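CG11900 (Drosophila melanogaster, PDB 3NQW) hydrolyses ppGpp (guanosine 3',5'-bis(diphosphate)) to GDP and diphosphate with the help of manganese and takes part in the starvation response of the fly. Local coordinates at residues 50-55 and 113-118; 119-124 and 164-169; 15-20 and 32-37; 6-11 and 77-82; 64-69 and 89-94. All blocks are in the same frame, centred on the assembly; numbering follows the deposited sequence.

How the contacts relate
The five contacts knit together an all-helical chain of the HD family. Helix 114-133 serves contacts 1 and 2, whose centres are 12 Å apart and which touch through Val-55 and Ile-119. Asp-123 in contact 2 and His-36 in contact 3 belong to the manganese site, so the metal bridges contacts with centres 20 Å apart. Contact 5 sets a short helix against a loop and holds the two probable catalytic acids; the Glu-66 side chain is about 7 Å from the metal. Contact 5 meets contact 3 through His-20 and Thr-68. Contact 4, farther out, shares helix 7-19 with contact 3, and Ser-6 N joins it to Glu-53 of contact 1. Contacts 1, 3 and 4 touch the second subunit.

Contact 1: 50-55 and 113-118; sequences ITDEGV and SCRAKL
Arg-115 reaches from helix 114-133 across to Asp-52, Gly-54 and Val-55 at the start of helix 53-60. Its CG lies beside the backbone N (chi1 -53°). Arg-115 CB passes 4.3 Å from Val-55 CG2, and CG and CD lead on past it. Leu-86 of helix 81-89 also packs on this side chain. The chain bends at chi3, which turns the guanidinium toward Asp-52. Arg-115 NE then meets Val-55 CG2 at 3.7 Å. Arg-115 NH1 lies 3.7 Å from Gly-54 CA and forms a salt bridge with Asp-52 OD1 at 3.2 Å. The acid sits near the guanidinium plane, but NH1 comes to OD1 from above the carboxylate plane. The two flat groups are 77° apart, so the bridge is made by one nitrogen and one oxygen rather than by a two-pronged pairing.

Asp-52 is the N-cap of helix 53-60. Asp-52 OD1 also accepts from Val-55 N at 3.0 Å, nearly in line with its C-O bond. One oxygen thus ties the start of this HD-domain helix to its neighbour. Ser-113 holds the matching N-cap place on helix 114-133, with a weak bond from Ala-116 N to its OG. Beside the salt bridge, Ile-50 and Leu-118 reach toward each other tip to tip. Ile-50 CG1 is 3.9 Å from Leu-118 CD1. Leu-44 of helix 34-45 packs against both Ile-50 and Val-55.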
# COMPACT_ATOMS: atom_id res chain seq x y z
N ILE A 50 4.08 14.95 -8.26
CA ILE A 50 3.01 14.72 -9.24
C ILE A 50 1.59 14.78 -8.65
O ILE A 50 1.23 14.04 -7.73
CB ILE A 50 3.21 13.36 -10.02
CG1 ILE A 50 4.22 13.55 -11.17
CG2 ILE A 50 1.90 12.95 -10.69
CD1 ILE A 50 5.67 13.63 -10.75
N THR A 51 0.78 15.68 -9.21
CA THR A 51 -0.59 15.94 -8.77
C THR A 51 -1.70 15.29 -9.63
O THR A 51 -2.88 15.68 -9.56
CB THR A 51 -0.79 17.50 -8.66
OG1 THR A 51 -0.48 18.14 -9.91
CG2 THR A 51 0.13 18.07 -7.59
N ASP A 52 -1.31 14.27 -10.41
CA ASP A 52 -2.20 13.54 -11.33
C ASP A 52 -2.39 12.06 -10.99
O ASP A 52 -1.50 11.24 -11.21
CB ASP A 52 -1.65 13.64 -12.76
CG ASP A 52 -2.57 13.03 -13.79
OD1 ASP A 52 -2.62 11.79 -13.89
OD2 ASP A 52 -3.26 13.79 -14.50
N GLU A 53 -3.56 11.74 -10.45
CA GLU A 53 -3.91 10.37 -10.09
C GLU A 53 -3.72 9.35 -11.22
O GLU A 53 -3.32 8.20 -10.97
CB GLU A 53 -5.35 10.31 -9.58
CG GLU A 53 -5.45 10.31 -8.08
CD GLU A 53 -6.88 10.23 -7.59
OE1 GLU A 53 -7.08 10.04 -6.37
OE2 GLU A 53 -7.81 10.36 -8.43
N GLY A 54 -4.02 9.75 -12.45
CA GLY A 54 -3.86 8.84 -13.56
C GLY A 54 -2.49 8.20 -13.51
O GLY A 54 -2.37 6.99 -13.63
N VAL A 55 -1.46 9.03 -13.32
CA VAL A 55 -0.07 8.57 -13.25
C VAL A 55 0.18 7.78 -11.95
O VAL A 55 0.79 6.71 -11.97
CB VAL A 55 0.91 9.77 -13.31
CG1 VAL A 55 2.36 9.28 -13.33
CG2 VAL A 55 0.62 10.61 -14.54
N SER A 113 5.65 8.02 -23.64
CA SER A 113 4.98 9.30 -23.41
C SER A 113 5.50 9.99 -22.14
O SER A 113 5.97 9.34 -21.22
CB SER A 113 3.48 9.06 -23.30
OG SER A 113 3.21 8.02 -22.38
N CYS A 114 5.41 11.32 -22.10
CA CYS A 114 5.89 12.08 -20.94
C CYS A 114 5.49 11.42 -19.63
O CYS A 114 6.31 11.26 -18.73
CB CYS A 114 5.33 13.50 -20.94
SG CYS A 114 5.85 14.49 -19.50
N ARG A 115 4.22 11.04 -19.55
CA ARG A 115 3.66 10.40 -18.36
C ARG A 115 4.25 9.02 -18.10
O ARG A 115 4.57 8.68 -16.95
CB ARG A 115 2.14 10.29 -18.50
CG ARG A 115 1.43 11.59 -18.84
CD ARG A 115 -0.04 11.33 -19.13
NE ARG A 115 -0.84 11.10 -17.93
CZ ARG A 115 -2.01 10.46 -17.91
NH1 ARG A 115 -2.67 10.30 -16.76
NH2 ARG A 115 -2.51 9.95 -19.03
N ALA A 116 4.40 8.22 -19.15
CA ALA A 116 4.96 6.88 -19.03
C ALA A 116 6.45 6.92 -18.72
O ALA A 116 7.00 6.00 -18.13
CB ALA A 116 4.70 6.06 -20.31
N LYS A 117 7.13 7.98 -19.14
CA LYS A 117 8.55 8.08 -18.85
C LYS A 117 8.70 8.30 -17.36
O LYS A 117 9.61 7.75 -16.73
CB LYS A 117 9.20 9.24 -19.61
CG LYS A 117 9.27 9.13 -21.14
CD LYS A 117 10.18 10.24 -21.69
CE LYS A 117 9.93 10.58 -23.15
NZ LYS A 117 10.53 11.92 -23.51
N LEU A 118 7.81 9.10 -16.77
CA LEU A 118 7.85 9.39 -15.33
C LEU A 118 7.87 8.12 -14.51
O LEU A 118 8.67 7.99 -13.60
CB LEU A 118 6.66 10.22 -14.91
CG LEU A 118 6.65 11.69 -15.33
CD1 LEU A 118 5.46 12.35 -14.69
CD2 LEU A 118 7.93 12.36 -14.90

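Contact 2: 119-124 and 164-169; sequences IKLADK and NLELKL. With MN (manganese (II) ion), chain C.
In the HD domain, Leu-121 and Ala-122 pack against Leu-165 and Leu-169 behind the metal ligand Asp-123. The segments 119-124 of helix 114-133 and 164-169 of helix 163-176 run in roughly the same direction, at 30°, with their axes 9.9 Å apart. Leu-121 is the central side chain. Its CG stands beside the backbone N (chi1 -72°), which aims the fork at helix 163-176; the two methyls then meet different partners. Leu-121 CD2 meets Leu-169 CD1 at 3.7 Å, the two leucines crossing at about a right angle. Leu-121 CD1 lies 3.5 Å from Glu-166 OE1 and near Glu-166 CG. The other oxygen of Glu-166, OE2, takes a hydrogen bond from Gly-160 N. Leu-165 CD1 comes up beside the backbone, 4.2 Å from Leu-121 CB, and also touches Ala-122. No hydrogen bond crosses between the segments.

Asp-123 points to another side of its helix. Its OD1 binds manganese at 2.3 Å, in a site shared with His-36 and Asp-63. The leucine layer therefore backs the helix that carries a metal ligand. Helix 34-45 adds Ile-43 against Ala-122 and Leu-165. Helix 141-158 closes on the contact with Leu-158 against Leu-121 and Val-155 against Lys-124 and Leu-169.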
# COMPACT_ATOMS: atom_id res chain seq x y z
N ILE A 119 6.95 7.21 -14.83
CA ILE A 119 6.88 5.93 -14.13
C ILE A 119 8.17 5.14 -14.37
O ILE A 119 8.79 4.66 -13.44
CB ILE A 119 5.69 5.03 -14.62
CG1 ILE A 119 4.34 5.64 -14.24
CG2 ILE A 119 5.81 3.64 -14.00
CD1 ILE A 119 3.55 6.25 -15.41
N LYS A 120 8.57 5.03 -15.63
CA LYS A 120 9.77 4.28 -15.94
C LYS A 120 10.98 4.76 -15.18
O LYS A 120 11.79 3.95 -14.74
CB LYS A 120 10.02 4.34 -17.44
CG LYS A 120 8.98 3.62 -18.25
CD LYS A 120 9.46 3.55 -19.67
CE LYS A 120 8.58 2.71 -20.55
NZ LYS A 120 9.40 2.43 -21.73
N LEU A 121 11.11 6.08 -15.04
CA LEU A 121 12.23 6.69 -14.30
C LEU A 121 12.15 6.32 -12.82
O LEU A 121 13.10 5.78 -12.26
CB LEU A 121 12.20 8.22 -14.45
CG LEU A 121 12.58 8.83 -15.81
CD1 LEU A 121 12.41 10.34 -15.77
CD2 LEU A 121 14.01 8.47 -16.14
N ALA A 122 11.03 6.63 -12.18
CA ALA A 122 10.83 6.31 -10.77
C ALA A 122 11.03 4.82 -10.51
O ALA A 122 11.67 4.45 -9.53
CB ALA A 122 9.44 6.75 -10.33
N ASP A 123 10.48 3.98 -11.38
CA ASP A 123 10.59 2.51 -11.30
C ASP A 123 12.07 2.15 -11.17
O ASP A 123 12.47 1.32 -10.36
CB ASP A 123 10.02 1.90 -12.58
CG ASP A 123 9.83 0.38 -12.51
OD1 ASP A 123 10.09 -0.26 -11.47
OD2 ASP A 123 9.40 -0.18 -13.53
N LYS A 124 12.87 2.80 -12.01
CA LYS A 124 14.30 2.59 -11.99
C LYS A 124 14.88 3.13 -10.68
O LYS A 124 15.54 2.39 -9.95
CB LYS A 124 14.98 3.26 -13.18
CG LYS A 124 14.64 2.63 -14.53
CD LYS A 124 15.07 1.16 -14.62
CE LYS A 124 14.64 0.58 -15.96
NZ LYS A 124 13.16 0.80 -16.15
N ASN A 164 14.20 16.43 -11.66
CA ASN A 164 14.46 16.06 -10.28
C ASN A 164 14.78 14.59 -10.12
O ASN A 164 15.77 14.23 -9.49
CB ASN A 164 13.28 16.45 -9.40
CG ASN A 164 13.61 16.32 -7.93
OD1 ASN A 164 14.79 16.32 -7.55
ND2 ASN A 164 12.58 16.22 -7.10
N LEU A 165 13.94 13.73 -10.69
CA LEU A 165 14.16 12.30 -10.60
C LEU A 165 15.48 11.97 -11.27
O LEU A 165 16.31 11.27 -10.70
CB LEU A 165 13.02 11.55 -11.30
CG LEU A 165 11.61 11.66 -10.70
CD1 LEU A 165 10.61 10.82 -11.51
CD2 LEU A 165 11.63 11.18 -9.26
N GLU A 166 15.68 12.49 -12.48
CA GLU A 166 16.92 12.25 -13.23
C GLU A 166 18.14 12.76 -12.50
O GLU A 166 19.24 12.22 -12.64
CB GLU A 166 16.84 12.93 -14.58
CG GLU A 166 15.84 12.32 -15.51
CD GLU A 166 15.34 13.31 -16.53
OE1 GLU A 166 14.12 13.26 -16.84
OE2 GLU A 166 16.15 14.13 -17.03
N LEU A 167 17.95 13.82 -11.73
CA LEU A 167 19.04 14.40 -10.97
C LEU A 167 19.45 13.37 -9.92
O LEU A 167 20.63 13.12 -9.72
CB LEU A 167 18.56 15.70 -10.33
CG LEU A 167 19.42 16.96 -10.52
CD1 LEU A 167 18.59 18.21 -10.28
CD2 LEU A 167 20.61 16.89 -9.58
N LYS A 168 18.46 12.78 -9.25
CA LYS A 168 18.72 11.78 -8.24
C LYS A 168 19.28 10.53 -8.91
O LYS A 168 20.22 9.91 -8.41
CB LYS A 168 17.44 11.46 -7.48
CG LYS A 168 16.91 12.66 -6.74
CD LYS A 168 15.41 12.63 -6.64
CE LYS A 168 14.92 13.66 -5.64
NZ LYS A 168 15.02 13.20 -4.23
N LEU A 169 18.70 10.15 -10.05
CA LEU A 169 19.19 8.99 -10.78
C LEU A 169 20.69 9.14 -10.91
O LEU A 169 21.44 8.23 -10.60
CB LEU A 169 18.55 8.93 -12.16
CG LEU A 169 17.16 8.31 -12.13
CD1 LEU A 169 16.33 8.81 -13.29
CD2 LEU A 169 17.31 6.79 -12.12
MN MN C . 8.92 -2.18 -10.86

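Contact 3: 15-20 and 32-37; sequences YAAFKH and PYVNHV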
# COMPACT_ATOMS: atom_id res chain seq x y z
N TYR A 15 -6.16 -3.02 -5.13
CA TYR A 15 -5.98 -4.01 -6.18
C TYR A 15 -4.50 -4.36 -6.36
O TYR A 15 -4.13 -5.53 -6.43
CB TYR A 15 -6.58 -3.48 -7.47
CG TYR A 15 -6.50 -4.46 -8.60
CD1 TYR A 15 -5.78 -4.16 -9.75
CD2 TYR A 15 -7.16 -5.68 -8.53
CE1 TYR A 15 -5.72 -5.04 -10.81
CE2 TYR A 15 -7.10 -6.58 -9.59
CZ TYR A 15 -6.38 -6.25 -10.72
OH TYR A 15 -6.31 -7.13 -11.77
N ALA A 16 -3.64 -3.35 -6.43
CA ALA A 16 -2.22 -3.60 -6.56
C ALA A 16 -1.80 -4.52 -5.40
O ALA A 16 -1.19 -5.57 -5.62
CB ALA A 16 -1.45 -2.28 -6.51
N ALA A 17 -2.15 -4.12 -4.18
CA ALA A 17 -1.84 -4.86 -2.95
C ALA A 17 -2.33 -6.31 -2.91
O ALA A 17 -1.74 -7.16 -2.25
CB ALA A 17 -2.42 -4.10 -1.76
N PHE A 18 -3.44 -6.56 -3.60
CA PHE A 18 -4.05 -7.88 -3.64
C PHE A 18 -3.37 -8.82 -4.63
O PHE A 18 -2.99 -9.94 -4.27
CB PHE A 18 -5.52 -7.76 -4.03
CG PHE A 18 -6.21 -9.06 -4.11
CD1 PHE A 18 -6.31 -9.86 -2.98
CD2 PHE A 18 -6.71 -9.54 -5.32
CE1 PHE A 18 -6.90 -11.12 -3.04
CE2 PHE A 18 -7.31 -10.80 -5.40
CZ PHE A 18 -7.40 -11.59 -4.25
N LYS A 19 -3.25 -8.37 -5.86
CA LYS A 19 -2.64 -9.14 -6.94
C LYS A 19 -1.18 -9.50 -6.60
O LYS A 19 -0.70 -10.59 -6.91
CB LYS A 19 -2.69 -8.34 -8.25
CG LYS A 19 -4.09 -7.88 -8.69
CD LYS A 19 -4.81 -8.89 -9.59
CE LYS A 19 -5.35 -10.09 -8.84
NZ LYS A 19 -6.10 -11.01 -9.74
N HIS A 20 -0.47 -8.57 -5.96
CA HIS A 20 0.92 -8.80 -5.58
C HIS A 20 1.05 -9.57 -4.25
O HIS A 20 2.11 -10.11 -3.97
CB HIS A 20 1.66 -7.46 -5.45
CG HIS A 20 1.97 -6.79 -6.75
ND1 HIS A 20 2.89 -7.29 -7.65
CD2 HIS A 20 1.52 -5.63 -7.29
CE1 HIS A 20 3.00 -6.47 -8.67
NE2 HIS A 20 2.18 -5.45 -8.48
N PRO A 32 7.70 -7.77 1.18
CA PRO A 32 6.61 -7.81 0.19
C PRO A 32 6.79 -6.92 -1.05
O PRO A 32 7.30 -5.82 -0.95
CB PRO A 32 5.37 -7.42 1.02
CG PRO A 32 5.93 -6.67 2.20
CD PRO A 32 7.19 -7.42 2.52
N TYR A 33 6.37 -7.41 -2.22
CA TYR A 33 6.54 -6.64 -3.44
C TYR A 33 5.63 -5.42 -3.49
O TYR A 33 5.92 -4.45 -4.19
CB TYR A 33 6.31 -7.51 -4.68
CG TYR A 33 7.00 -6.97 -5.92
CD1 TYR A 33 6.46 -5.89 -6.62
CD2 TYR A 33 8.21 -7.50 -6.37
CE1 TYR A 33 7.11 -5.35 -7.73
CE2 TYR A 33 8.87 -6.96 -7.49
CZ TYR A 33 8.31 -5.89 -8.16
OH TYR A 33 8.93 -5.33 -9.25
N VAL A 34 4.54 -5.46 -2.74
CA VAL A 34 3.62 -4.33 -2.71
C VAL A 34 4.36 -3.07 -2.29
O VAL A 34 4.00 -1.97 -2.69
CB VAL A 34 2.46 -4.58 -1.71
CG1 VAL A 34 1.44 -3.44 -1.81
CG2 VAL A 34 1.80 -5.95 -1.98
N ASN A 35 5.39 -3.24 -1.46
CA ASN A 35 6.19 -2.12 -0.98
C ASN A 35 6.94 -1.45 -2.14
O ASN A 35 7.25 -0.26 -2.08
CB ASN A 35 7.18 -2.60 0.09
CG ASN A 35 6.50 -2.95 1.42
OD1 ASN A 35 5.42 -3.54 1.46
ND2 ASN A 35 7.16 -2.61 2.53
N HIS A 36 7.25 -2.20 -3.20
CA HIS A 36 7.95 -1.62 -4.35
C HIS A 36 6.99 -0.75 -5.15
O HIS A 36 7.23 0.45 -5.31
CB HIS A 36 8.52 -2.74 -5.23
CG HIS A 36 9.16 -2.27 -6.51
ND1 HIS A 36 8.91 -1.02 -7.06
CD2 HIS A 36 9.96 -2.91 -7.40
CE1 HIS A 36 9.52 -0.93 -8.23
NE2 HIS A 36 10.16 -2.07 -8.46
N VAL A 37 5.90 -1.33 -5.64
CA VAL A 37 4.98 -0.53 -6.44
C VAL A 37 4.61 0.75 -5.70
O VAL A 37 4.55 1.81 -6.31
CB VAL A 37 3.73 -1.33 -6.87
CG1 VAL A 37 4.15 -2.49 -7.75
CG2 VAL A 37 2.97 -1.83 -5.65
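His-20 and Ala-17 pack on Tyr-33, Val-34 and Val-37, beside the metal ligand His-36 on helix 34-45 of the HD domain. The apolar part centres on Val-34. Val-34 CG1 meets Ala-17 CB at 3.9 Å, and Val-34 CG2 meets His-20 CB at 3.8 Å. The aromatic part pairs His-20 with Tyr-33. Their planes are 17° apart, but the rings are slid so that they hardly overlap, with centroids 5.4 Å apart. Polar bonds lead outward: His-20 ND1 pairs with Gln-23 OE1, and Tyr-33 OH with Asp-63 OD2, a metal ligand. An alanine in place of His-20 would take away the ring that Tyr-33 and Val-37 both pack on, and is likely to leave Gln-23 OE1 without its partner. Asn-35 ND2 bonds to Ala-17 O of the second subunit, so the dimer interface lies close by. Val-37 CG1 approaches the imidazole obliquely from the same side as Tyr-33, 3.6 Å from His-20 NE2.

Contact 4: 6-11 and 77-82; sequences SAKFME and KLFGPD
Lys-8 NZ is gripped by two oxygens, one from each segment. Leu-78 O takes a hydrogen bond from Lys-8 NZ at 2.7 Å, met in the carbonyl plane with a C=O...N angle of 156°. Glu-11 OE1 forms a salt bridge with Lys-8 NZ, also at 2.7 Å, through its syn lone pair. The lysine bends at chi2 (-58°), and this carries the amine over to helix 72-79. Its aliphatic part runs past the ring of Phe-79, and Lys-8 CD is 4.1 Å from Phe-79 CD2.

The contact joins the first turn of helix 7-19 to the last turn of helix 72-79 in this all-helical HD-family protein. Ser-6 is the N-cap of the first; Ser-6 OG accepts from Phe-9 N at 3.1 Å. Gly-80 ends the second with a positive phi, a backbone shape that would jam a side chain against the preceding carbonyl. Leu-78 O is one of the last carbonyls of that helix, and the partial negative charge of a helix end would probably strengthen its hold on the ammonium.

Glu-11 lies against the Phe-79 ring as well, Glu-11 OE1 being 3.7 Å from Phe-79 CE2. The carboxylate and ring planes are almost perpendicular. One face of the ring is covered by Leu-78 CB, 3.6 Å above its centre. Cys-12 and Tyr-15 of helix 7-19 also touch Phe-79. Met-10, on another side of that helix, packs on Ser-45 of the second subunit.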
# COMPACT_ATOMS: atom_id res chain seq x y z
N SER A 6 -9.04 9.70 -4.48
CA SER A 6 -10.36 9.26 -4.91
C SER A 6 -10.63 7.83 -4.46
O SER A 6 -9.72 7.14 -3.99
CB SER A 6 -10.43 9.32 -6.44
OG SER A 6 -9.54 8.38 -7.04
N ALA A 7 -11.88 7.39 -4.63
CA ALA A 7 -12.28 6.02 -4.28
C ALA A 7 -11.65 5.05 -5.27
O ALA A 7 -11.49 3.86 -4.99
CB ALA A 7 -13.78 5.91 -4.32
N LYS A 8 -11.29 5.58 -6.44
CA LYS A 8 -10.66 4.76 -7.46
C LYS A 8 -9.19 4.50 -7.13
O LYS A 8 -8.71 3.37 -7.28
CB LYS A 8 -10.80 5.44 -8.82
CG LYS A 8 -12.12 5.10 -9.48
CD LYS A 8 -12.19 3.60 -9.63
CE LYS A 8 -13.46 3.10 -10.24
NZ LYS A 8 -13.38 1.62 -10.37
N PHE A 9 -8.48 5.53 -6.68
CA PHE A 9 -7.08 5.39 -6.31
C PHE A 9 -6.93 4.42 -5.15
O PHE A 9 -5.91 3.75 -4.98
CB PHE A 9 -6.50 6.75 -5.92
CG PHE A 9 -5.08 6.68 -5.46
CD1 PHE A 9 -4.77 6.68 -4.11
CD2 PHE A 9 -4.05 6.64 -6.39
CE1 PHE A 9 -3.44 6.66 -3.67
CE2 PHE A 9 -2.71 6.62 -5.97
CZ PHE A 9 -2.40 6.64 -4.60
N MET A 10 -7.98 4.32 -4.34
CA MET A 10 -7.93 3.44 -3.21
C MET A 10 -8.23 2.01 -3.65
O MET A 10 -7.63 1.05 -3.15
CB MET A 10 -8.90 3.96 -2.16
CG MET A 10 -8.49 5.35 -1.59
SD MET A 10 -6.78 5.44 -0.92
CE MET A 10 -6.82 4.28 0.44
N GLU A 11 -9.15 1.88 -4.61
CA GLU A 11 -9.51 0.57 -5.15
C GLU A 11 -8.34 0.04 -5.98
O GLU A 11 -8.16 -1.17 -6.15
CB GLU A 11 -10.74 0.69 -6.03
CG GLU A 11 -11.31 -0.65 -6.38
CD GLU A 11 -12.33 -0.57 -7.47
OE1 GLU A 11 -12.18 0.28 -8.37
OE2 GLU A 11 -13.28 -1.37 -7.43
N LYS A 77 -11.22 -2.33 -17.42
CA LYS A 77 -12.55 -2.55 -16.85
C LYS A 77 -12.76 -1.83 -15.53
O LYS A 77 -13.84 -1.31 -15.26
CB LYS A 77 -12.77 -4.04 -16.63
CG LYS A 77 -14.10 -4.40 -16.02
CD LYS A 77 -14.08 -5.81 -15.41
CE LYS A 77 -13.07 -5.89 -14.27
NZ LYS A 77 -12.88 -7.24 -13.68
N LEU A 78 -11.71 -1.80 -14.72
CA LEU A 78 -11.73 -1.18 -13.39
C LEU A 78 -11.32 0.28 -13.30
O LEU A 78 -11.88 1.02 -12.49
CB LEU A 78 -10.82 -1.99 -12.46
CG LEU A 78 -11.35 -3.34 -12.04
CD1 LEU A 78 -10.25 -4.22 -11.47
CD2 LEU A 78 -12.44 -3.10 -11.02
N PHE A 79 -10.36 0.71 -14.11
CA PHE A 79 -9.87 2.08 -14.04
C PHE A 79 -9.89 2.91 -15.31
O PHE A 79 -9.62 4.11 -15.25
CB PHE A 79 -8.46 2.06 -13.47
CG PHE A 79 -8.33 1.18 -12.27
CD1 PHE A 79 -7.65 -0.03 -12.35
CD2 PHE A 79 -8.95 1.53 -11.08
CE1 PHE A 79 -7.59 -0.89 -11.25
CE2 PHE A 79 -8.91 0.68 -9.97
CZ PHE A 79 -8.23 -0.53 -10.06
N GLY A 80 -10.16 2.30 -16.45
CA GLY A 80 -10.24 3.06 -17.69
C GLY A 80 -9.03 3.10 -18.61
O GLY A 80 -7.93 2.73 -18.21
N PRO A 81 -9.21 3.58 -19.85
CA PRO A 81 -8.11 3.67 -20.82
C PRO A 81 -7.03 4.56 -20.28
O PRO A 81 -5.85 4.29 -20.44
CB PRO A 81 -8.78 4.29 -22.05
CG PRO A 81 -10.18 3.83 -21.93
CD PRO A 81 -10.46 4.04 -20.46
N ASP A 82 -7.46 5.64 -19.65
CA ASP A 82 -6.55 6.60 -19.05
C ASP A 82 -5.45 5.86 -18.30
O ASP A 82 -4.27 6.07 -18.55
CB ASP A 82 -7.35 7.50 -18.11
CG ASP A 82 -8.60 6.80 -17.57
OD1 ASP A 82 -9.56 6.59 -18.36
OD2 ASP A 82 -8.60 6.45 -16.37

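Contact 5: 64-69 and 89-94; sequences VVEDTD and EVTDDK
Glu-66 packs on Thr-91, Asp-92 and Lys-94. It sits on the short helix 64-67, directly after the His-62 and Asp-63 pair that gives the HD domain its name. Glu-66 and Asp-67 are the probable catalytic acids. The facing segment 89-94 is part of the loop between helices 81-89 and 98-107.

Glu-66 has the largest share of the buried surface. Its CG stands anti to the backbone N (chi1 -151°), which lays the extended chain along the loop. Glu-66 CB meets Thr-91 CG2 at 3.5 Å, and the two side chains slide past each other in opposite directions. Glu-66 CG then lies 3.4 Å from Asp-92 O. Glu-66 OE1 ends 3.7 Å from Asp-92 CB. Arg-101 of helix 98-107 makes a long, weak ion pair with the same OE1.

Thr-91 turns its methyl to Glu-66 and its hydroxyl elsewhere. OG1 bonds to Val-87 O, and this probably fixes the rotation of the side chain. Val-65 CB is 4.0 Å from Thr-91 OG1. An alanine at Glu-66 would remove the carboxylate and is likely to leave Thr-91 CG2 and the methylenes of Lys-94 less closely packed.

Lys-94 crosses Glu-66 at about a right angle. No hydrogen bond joins the two segments. The lysine chain bends at chi3 and chi4, with Lys-94 CG 3.6 Å from Glu-66 OE1 and CD beside the backbone oxygen of Glu-66.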
# COMPACT_ATOMS: atom_id res chain seq x y z
N VAL A 64 1.71 -5.10 -12.05
CA VAL A 64 0.66 -6.13 -12.01
C VAL A 64 0.47 -6.85 -13.33
O VAL A 64 0.59 -8.07 -13.41
CB VAL A 64 -0.73 -5.59 -11.61
CG1 VAL A 64 -0.74 -5.23 -10.14
CG2 VAL A 64 -1.10 -4.41 -12.47
N VAL A 65 0.15 -6.09 -14.37
CA VAL A 65 -0.10 -6.72 -15.65
C VAL A 65 1.06 -7.61 -16.12
O VAL A 65 0.86 -8.53 -16.90
CB VAL A 65 -0.41 -5.68 -16.74
CG1 VAL A 65 -0.79 -6.38 -18.03
CG2 VAL A 65 -1.53 -4.76 -16.29
N GLU A 66 2.26 -7.33 -15.61
CA GLU A 66 3.45 -8.09 -15.99
C GLU A 66 3.87 -9.19 -15.01
O GLU A 66 4.36 -10.23 -15.44
CB GLU A 66 4.64 -7.14 -16.20
CG GLU A 66 5.66 -7.65 -17.23
CD GLU A 66 7.09 -7.17 -17.01
OE1 GLU A 66 8.01 -7.86 -17.52
OE2 GLU A 66 7.31 -6.12 -16.36
N ASP A 67 3.70 -8.97 -13.71
CA ASP A 67 4.11 -9.99 -12.74
C ASP A 67 2.96 -10.84 -12.21
O ASP A 67 3.10 -12.05 -12.07
CB ASP A 67 4.84 -9.34 -11.56
CG ASP A 67 6.02 -8.49 -11.99
OD1 ASP A 67 6.86 -8.97 -12.78
OD2 ASP A 67 6.11 -7.33 -11.51
N THR A 68 1.84 -10.19 -11.89
CA THR A 68 0.67 -10.89 -11.37
C THR A 68 -0.17 -11.52 -12.49
O THR A 68 0.23 -11.52 -13.66
CB THR A 68 -0.23 -9.92 -10.58
OG1 THR A 68 -0.76 -8.92 -11.46
CG2 THR A 68 0.55 -9.24 -9.47
N ASP A 69 -1.33 -12.05 -12.12
CA ASP A 69 -2.22 -12.66 -13.10
C ASP A 69 -3.30 -11.67 -13.54
O ASP A 69 -4.41 -12.06 -13.89
CB ASP A 69 -2.86 -13.95 -12.55
CG ASP A 69 -3.91 -13.70 -11.46
OD1 ASP A 69 -3.53 -13.29 -10.34
OD2 ASP A 69 -5.11 -13.91 -11.74
N GLU A 89 2.09 1.05 -21.36
CA GLU A 89 3.31 1.68 -21.81
C GLU A 89 4.52 1.30 -20.98
O GLU A 89 5.65 1.52 -21.40
CB GLU A 89 3.14 3.19 -21.79
CG GLU A 89 1.96 3.65 -22.60
CD GLU A 89 2.02 5.12 -22.90
OE1 GLU A 89 3.02 5.54 -23.53
OE2 GLU A 89 1.08 5.84 -22.50
N VAL A 90 4.30 0.70 -19.81
CA VAL A 90 5.41 0.33 -18.95
C VAL A 90 5.52 -1.16 -18.63
O VAL A 90 6.28 -1.56 -17.74
CB VAL A 90 5.33 1.14 -17.65
CG1 VAL A 90 5.60 2.61 -17.96
CG2 VAL A 90 3.97 0.99 -17.01
N THR A 91 4.76 -1.97 -19.37
CA THR A 91 4.75 -3.42 -19.20
C THR A 91 5.53 -4.13 -20.30
O THR A 91 5.10 -4.12 -21.44
CB THR A 91 3.36 -3.99 -19.28
OG1 THR A 91 2.53 -3.41 -18.28
CG2 THR A 91 3.42 -5.50 -19.10
N ASP A 92 6.65 -4.76 -19.96
CA ASP A 92 7.42 -5.46 -20.99
C ASP A 92 6.72 -6.74 -21.41
O ASP A 92 6.23 -7.49 -20.57
CB ASP A 92 8.80 -5.82 -20.48
CG ASP A 92 9.59 -4.61 -20.04
OD1 ASP A 92 9.17 -3.47 -20.33
OD2 ASP A 92 10.63 -4.83 -19.39
N ASP A 93 6.69 -6.99 -22.71
CA ASP A 93 6.07 -8.20 -23.24
C ASP A 93 6.77 -9.45 -22.69
O ASP A 93 7.88 -9.78 -23.12
CB ASP A 93 6.13 -8.16 -24.77
CG ASP A 93 5.75 -9.48 -25.40
OD1 ASP A 93 4.79 -10.12 -24.91
OD2 ASP A 93 6.40 -9.86 -26.39
N LYS A 94 6.13 -10.16 -21.76
CA LYS A 94 6.73 -11.36 -21.16
C LYS A 94 6.74 -12.63 -22.01
O LYS A 94 7.02 -13.72 -21.51
CB LYS A 94 6.09 -11.66 -19.79
CG LYS A 94 6.92 -11.15 -18.59
CD LYS A 94 6.49 -11.77 -17.25
CE LYS A 94 6.91 -13.24 -17.09
NZ LYS A 94 8.33 -13.44 -16.64